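Local structure of molinate hydrolase (Gulosibacter molinativorax, 4UB9) at residues L289-A292 with I293-A297; P310-E313 with E314-E317. The protein hydrolyses the thiocarbamate herbicide molinate, as a zinc-binding member of the amidohydrolase family. All blocks are in the same frame, centred on the assembly; numbering follows the deposited sequence.

Interaction 1. Residues L289-A292 with I293-A297; sequences LNTA and IERDA
Leu289 and Ile293 meet because their first torsions swing them toward each other: CG of Leu289 lies beside its own carbonyl carbon (chi1 178°), while CG1 of Ile293 folds back beside its own backbone N (chi1 -75°). The second choice lays Ile293 CG1 against the carbonyl oxygen of Leu289, 3.4 Å away, and carries Ile293 CD1 to within 4.0 Å of Leu289 CG, where the two branched chains cross obliquely. The same pair is joined along the backbone, Ile293 N donating to Leu289 O at 3.0 Å. Asn290 and Glu294 repeat the i to i+4 spacing with a 2.9 Å bond from Glu294 N to Asn290 O. Their side chains run side by side and converge on Lys318, whose NZ donates a hydrogen bond to Asn290 OD1 and forms a salt bridge with Glu294 OE2. Thr291 and Arg295 also run alongside each other, with Thr291 CG2 3.6 Å from Arg295 NH1. The bend at chi2 of Arg295 keeps the guanidinium close to this methyl, while NH2 pairs with Asp266 and Glu262. Beyond that the chain turns over in a Schellman motif. Asp296 has a positive phi (50°), its N reaches Ile293 O at 2.8 Å, and Ala297 N makes a weak 3.3 Å bond to Ala292 O. The same Ala292 oxygen accepts Arg295 N from above its carbonyl plane, so two N-H groups share it. The turn links helix 286-294 to strand 299-301, completing a beta-alpha-beta unit begun by strand 279-282. Met300 of strand 299-301 packs against Leu289, Ala292 and Ile293, helix 313-322 borders Leu289 and Ile293 through Thr315, and helix 262-275 covers Thr291 and Arg295 through Leu265.

Interaction 2. Residues P310-E313 with E314-E317; sequences PIPE and ETIE
The first turn of helix 313-322, with Pro312 at its N-cap position, is where residues 310-313 meet 314-317. Pro312 O receives Ile316 N at 3.3 Å, in the carbonyl plane, and a weaker, more bent bond from Thr315 N. The next carbonyl continues the helical pattern: Glu317 N donates to Glu313 O at 2.9 Å, with an N-H...O angle of 162°. Just before the cap, Ile311 turns its CG2 methyl back onto the helix, 3.8 Å from Thr315 CB and 4.0 Å from Ile316 CG1, crossing both side chains at about a right angle. The Pro312 ring adds CD, 3.6 Å from Thr315 OG1. On the exposed flank, Glu317 CG sits beside its own backbone N (chi1 -80°), and the extended remainder of the chain brings OE1 to 3.5 Å from Glu313 CG. The two carboxylates are tilted 41° apart, and Glu313 OE2 comes within 4.4 Å of Glu317 OE1. These like charges probably disfavour each other, a cost that the helix N-terminus and the long, weak ion pair from Glu313 OE1 to Arg360 may partly offset.

In the fold
Interactions 1 and 2 follow in series along the chain, with strand 299-301 between them, and their centres lie about 13 Å apart. They touch through Thr315: its CG2 is 3.5 Å from Ile293 CD1 and 3.9 Å from Leu289 CD2. Leu289 CD2 also packs 4.0 Å from Ile311 CD1, so the aliphatic flank of 289-297 faces both the residue before the cap and the first turn of helix 313-322. Neither contact supplies a zinc ligand. The side chains of Leu289 and Ile311 lie about 9 and 10 Å from that of the zinc ligand His302, and the side chain of Ala292 lies about 12 Å from the zinc ion, so both contacts lie outside the first coordination shell, within about 10 Å of a zinc-ligand side chain.

Interaction 1. Residues L289-A292 with I293-A297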
ATOM      1  N   LEU A 289     -13.332   7.063  28.970  1.00 28.62           N
ATOM      2  CA  LEU A 289     -13.909   8.232  29.589  1.00 31.52           C
ATOM      3  C   LEU A 289     -14.168   7.959  31.071  1.00 28.62           C
ATOM      4  O   LEU A 289     -13.832   8.745  31.920  1.00 28.83           O
ATOM      5  CB  LEU A 289     -15.220   8.598  28.892  1.00 31.40           C
ATOM      6  CG  LEU A 289     -16.001   9.790  29.453  1.00 35.46           C
ATOM      7  CD1 LEU A 289     -15.181  11.067  29.526  1.00 36.30           C
ATOM      8  CD2 LEU A 289     -17.219  10.034  28.564  1.00 39.97           C
ATOM      9  N   ASN A 290     -14.788   6.849  31.352  1.00 28.52           N
ATOM     10  CA  ASN A 290     -15.077   6.509  32.734  1.00 32.61           C
ATOM     11  C   ASN A 290     -13.802   6.458  33.555  1.00 33.57           C
ATOM     12  O   ASN A 290     -13.739   6.955  34.661  1.00 29.97           O
ATOM     13  CB  ASN A 290     -15.795   5.169  32.843  1.00 33.53           C
ATOM     14  CG  ASN A 290     -16.128   4.826  34.285  1.00 36.94           C
ATOM     15  OD1 ASN A 290     -16.972   5.458  34.914  1.00 36.71           O
ATOM     16  ND2 ASN A 290     -15.454   3.808  34.820  1.00 37.52           N
ATOM     17  N   THR A 291     -12.779   5.848  32.981  1.00 37.20           N
ATOM     18  CA  THR A 291     -11.483   5.705  33.679  1.00 36.29           C
ATOM     19  C   THR A 291     -10.880   7.054  33.978  1.00 39.15           C
ATOM     20  O   THR A 291     -10.307   7.281  35.041  1.00 40.64           O
ATOM     21  CB  THR A 291     -10.534   4.833  32.848  1.00 35.08           C
ATOM     22  OG1 THR A 291     -11.036   3.486  32.828  1.00 37.17           O
ATOM     23  CG2 THR A 291      -9.150   4.832  33.392  1.00 36.37           C
ATOM     24  N   ALA A 292     -11.018   7.968  33.027  1.00 38.79           N
ATOM     25  CA  ALA A 292     -10.485   9.312  33.219  1.00 36.33           C
ATOM     26  C   ALA A 292     -11.219  10.051  34.363  1.00 34.42           C
ATOM     27  O   ALA A 292     -10.625  10.780  35.170  1.00 33.20           O
ATOM     28  CB  ALA A 292     -10.588  10.099  31.945  1.00 34.57           C
ATOM     29  N   ILE A 293     -12.506   9.884  34.373  1.00 29.72           N
ATOM     30  CA  ILE A 293     -13.353  10.488  35.395  1.00 33.16           C
ATOM     31  C   ILE A 293     -12.973   9.967  36.786  1.00 35.70           C
ATOM     32  O   ILE A 293     -12.820  10.720  37.735  1.00 36.28           O
ATOM     33  CB  ILE A 293     -14.825  10.149  35.115  1.00 32.56           C
ATOM     34  CG1 ILE A 293     -15.334  10.991  33.944  1.00 35.98           C
ATOM     35  CG2 ILE A 293     -15.685  10.454  36.332  1.00 33.65           C
ATOM     36  CD1 ILE A 293     -16.647  10.510  33.376  1.00 35.54           C
ATOM     37  N   GLU A 294     -12.766   8.657  36.863  1.00 35.64           N
ATOM     38  CA  GLU A 294     -12.404   8.025  38.113  1.00 40.47           C
ATOM     39  C   GLU A 294     -11.020   8.425  38.625  1.00 37.31           C
ATOM     40  O   GLU A 294     -10.714   8.198  39.762  1.00 38.95           O
ATOM     41  CB  GLU A 294     -12.508   6.494  37.999  1.00 43.40           C
ATOM     42  CG  GLU A 294     -13.957   5.994  38.052  1.00 44.67           C
ATOM     43  CD  GLU A 294     -14.719   6.444  39.310  1.00 44.90           C
ATOM     44  OE1 GLU A 294     -14.149   6.331  40.412  1.00 57.78           O
ATOM     45  OE2 GLU A 294     -15.882   6.891  39.204  1.00 44.29           O
ATOM     46  N   ARG A 295     -10.197   9.025  37.775  1.00 40.11           N
ATOM     47  CA  ARG A 295      -8.915   9.610  38.196  1.00 34.72           C
ATOM     48  C   ARG A 295      -9.020  11.110  38.461  1.00 35.55           C
ATOM     49  O   ARG A 295      -8.016  11.778  38.641  1.00 32.26           O
ATOM     50  CB  ARG A 295      -7.849   9.387  37.125  1.00 37.28           C
ATOM     51  CG  ARG A 295      -7.570   7.939  36.739  1.00 34.79           C
ATOM     52  CD  ARG A 295      -7.169   7.174  37.934  1.00 33.97           C
ATOM     53  NE  ARG A 295      -6.584   5.859  37.669  1.00 39.49           N
ATOM     54  CZ  ARG A 295      -7.272   4.796  37.284  1.00 42.01           C
ATOM     55  NH1 ARG A 295      -8.575   4.889  36.975  1.00 39.82           N
ATOM     56  NH2 ARG A 295      -6.641   3.631  37.207  1.00 42.76           N
ATOM     57  N   ASP A 296     -10.241  11.643  38.457  1.00 37.46           N
ATOM     58  CA  ASP A 296     -10.451  13.079  38.679  1.00 40.90           C
ATOM     59  C   ASP A 296      -9.547  13.943  37.785  1.00 36.08           C
ATOM     60  O   ASP A 296      -8.900  14.871  38.227  1.00 38.56           O
ATOM     61  CB  ASP A 296     -10.236  13.444  40.160  1.00 45.25           C
ATOM     62  CG  ASP A 296     -11.227  12.733  41.090  1.00 47.49           C
ATOM     63  OD1 ASP A 296     -12.461  12.831  40.891  1.00 49.83           O
ATOM     64  OD2 ASP A 296     -10.764  12.099  42.043  1.00 57.61           O
ATOM     65  N   ALA A 297      -9.537  13.623  36.511  1.00 35.25           N
ATOM     66  CA  ALA A 297      -8.764  14.393  35.530  1.00 32.92           C
ATOM     67  C   ALA A 297      -9.157  15.858  35.578  1.00 31.89           C
ATOM     68  O   ALA A 297     -10.323  16.192  35.697  1.00 32.93           O
ATOM     69  CB  ALA A 297      -9.007  13.858  34.151  1.00 32.74           C
TER

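Interaction 2. Residues P310-E313 with E314-E317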
ATOM      1  N   PRO A 310     -23.073   5.653  22.527  1.00 33.04           N
ATOM      2  CA  PRO A 310     -23.620   6.781  23.302  1.00 29.17           C
ATOM      3  C   PRO A 310     -23.217   6.778  24.763  1.00 29.42           C
ATOM      4  O   PRO A 310     -23.180   5.754  25.404  1.00 29.01           O
ATOM      5  CB  PRO A 310     -25.136   6.622  23.151  1.00 28.62           C
ATOM      6  CG  PRO A 310     -25.343   5.178  22.899  1.00 34.09           C
ATOM      7  CD  PRO A 310     -24.109   4.660  22.163  1.00 32.76           C
ATOM      8  N   ILE A 311     -22.931   7.959  25.272  1.00 31.80           N
ATOM      9  CA  ILE A 311     -22.520   8.106  26.641  1.00 33.95           C
ATOM     10  C   ILE A 311     -23.694   7.753  27.572  1.00 36.84           C
ATOM     11  O   ILE A 311     -24.751   8.306  27.427  1.00 34.49           O
ATOM     12  CB  ILE A 311     -22.061   9.520  26.949  1.00 36.86           C
ATOM     13  CG1 ILE A 311     -20.807   9.838  26.156  1.00 41.16           C
ATOM     14  CG2 ILE A 311     -21.772   9.648  28.433  1.00 39.26           C
ATOM     15  CD1 ILE A 311     -20.290  11.243  26.373  1.00 40.42           C
ATOM     16  N   PRO A 312     -23.501   6.821  28.510  1.00 37.96           N
ATOM     17  CA  PRO A 312     -24.583   6.482  29.426  1.00 35.72           C
ATOM     18  C   PRO A 312     -24.872   7.570  30.419  1.00 35.56           C
ATOM     19  O   PRO A 312     -24.001   8.387  30.780  1.00 38.30           O
ATOM     20  CB  PRO A 312     -24.067   5.257  30.176  1.00 35.90           C
ATOM     21  CG  PRO A 312     -22.777   4.863  29.510  1.00 37.50           C
ATOM     22  CD  PRO A 312     -22.265   6.086  28.806  1.00 36.09           C
ATOM     23  N   GLU A 313     -26.104   7.553  30.879  1.00 36.85           N
ATOM     24  CA  GLU A 313     -26.609   8.538  31.826  1.00 39.36           C
ATOM     25  C   GLU A 313     -25.740   8.596  33.069  1.00 36.31           C
ATOM     26  O   GLU A 313     -25.398   9.659  33.562  1.00 44.15           O
ATOM     27  CB  GLU A 313     -28.069   8.212  32.144  1.00 42.56           C
ATOM     28  CG  GLU A 313     -28.911   9.440  32.434  1.00 51.87           C
ATOM     29  CD  GLU A 313     -28.793  10.553  31.381  1.00 58.10           C
ATOM     30  OE1 GLU A 313     -29.124  10.328  30.196  1.00 56.16           O
ATOM     31  OE2 GLU A 313     -28.403  11.684  31.746  1.00 65.84           O
ATOM     32  N   GLU A 314     -25.346   7.434  33.552  1.00 35.75           N
ATOM     33  CA  GLU A 314     -24.541   7.317  34.765  1.00 41.52           C
ATOM     34  C   GLU A 314     -23.230   8.113  34.675  1.00 39.83           C
ATOM     35  O   GLU A 314     -22.768   8.701  35.644  1.00 43.27           O
ATOM     36  CB  GLU A 314     -24.274   5.821  35.010  1.00 54.92           C
ATOM     37  CG  GLU A 314     -23.412   5.536  36.213  1.00 66.77           C
ATOM     38  CD  GLU A 314     -22.625   4.222  36.213  1.00 77.57           C
ATOM     39  OE1 GLU A 314     -23.267   3.164  36.023  1.00 77.36           O
ATOM     40  OE2 GLU A 314     -21.376   4.249  36.466  1.00 82.88           O
ATOM     41  N   THR A 315     -22.647   8.129  33.485  1.00 35.80           N
ATOM     42  CA  THR A 315     -21.399   8.820  33.250  1.00 30.92           C
ATOM     43  C   THR A 315     -21.632  10.325  33.263  1.00 33.89           C
ATOM     44  O   THR A 315     -20.822  11.077  33.812  1.00 36.45           O
ATOM     45  CB  THR A 315     -20.759   8.437  31.916  1.00 29.41           C
ATOM     46  OG1 THR A 315     -20.548   7.035  31.866  1.00 31.71           O
ATOM     47  CG2 THR A 315     -19.422   9.133  31.716  1.00 28.08           C
ATOM     48  N   ILE A 316     -22.718  10.773  32.657  1.00 32.66           N
ATOM     49  CA  ILE A 316     -23.023  12.200  32.700  1.00 34.53           C
ATOM     50  C   ILE A 316     -23.226  12.618  34.132  1.00 36.41           C
ATOM     51  O   ILE A 316     -22.749  13.690  34.564  1.00 38.79           O
ATOM     52  CB  ILE A 316     -24.247  12.531  31.860  1.00 38.19           C
ATOM     53  CG1 ILE A 316     -23.872  12.492  30.372  1.00 41.34           C
ATOM     54  CG2 ILE A 316     -24.772  13.900  32.212  1.00 42.79           C
ATOM     55  CD1 ILE A 316     -25.048  12.604  29.429  1.00 40.17           C
ATOM     56  N   GLU A 317     -23.922  11.783  34.899  1.00 37.68           N
ATOM     57  CA  GLU A 317     -24.175  12.094  36.330  1.00 42.59           C
ATOM     58  C   GLU A 317     -22.906  12.180  37.167  1.00 35.32           C
ATOM     59  O   GLU A 317     -22.756  13.055  38.012  1.00 35.49           O
ATOM     60  CB  GLU A 317     -25.149  11.089  36.937  1.00 54.25           C
ATOM     61  CG  GLU A 317     -26.597  11.406  36.577  1.00 67.60           C
ATOM     62  CD  GLU A 317     -27.455  10.137  36.586  1.00 83.13           C
ATOM     63  OE1 GLU A 317     -28.471  10.108  35.872  1.00 87.40           O
ATOM     64  OE2 GLU A 317     -27.102   9.157  37.298  1.00 89.67           O
TER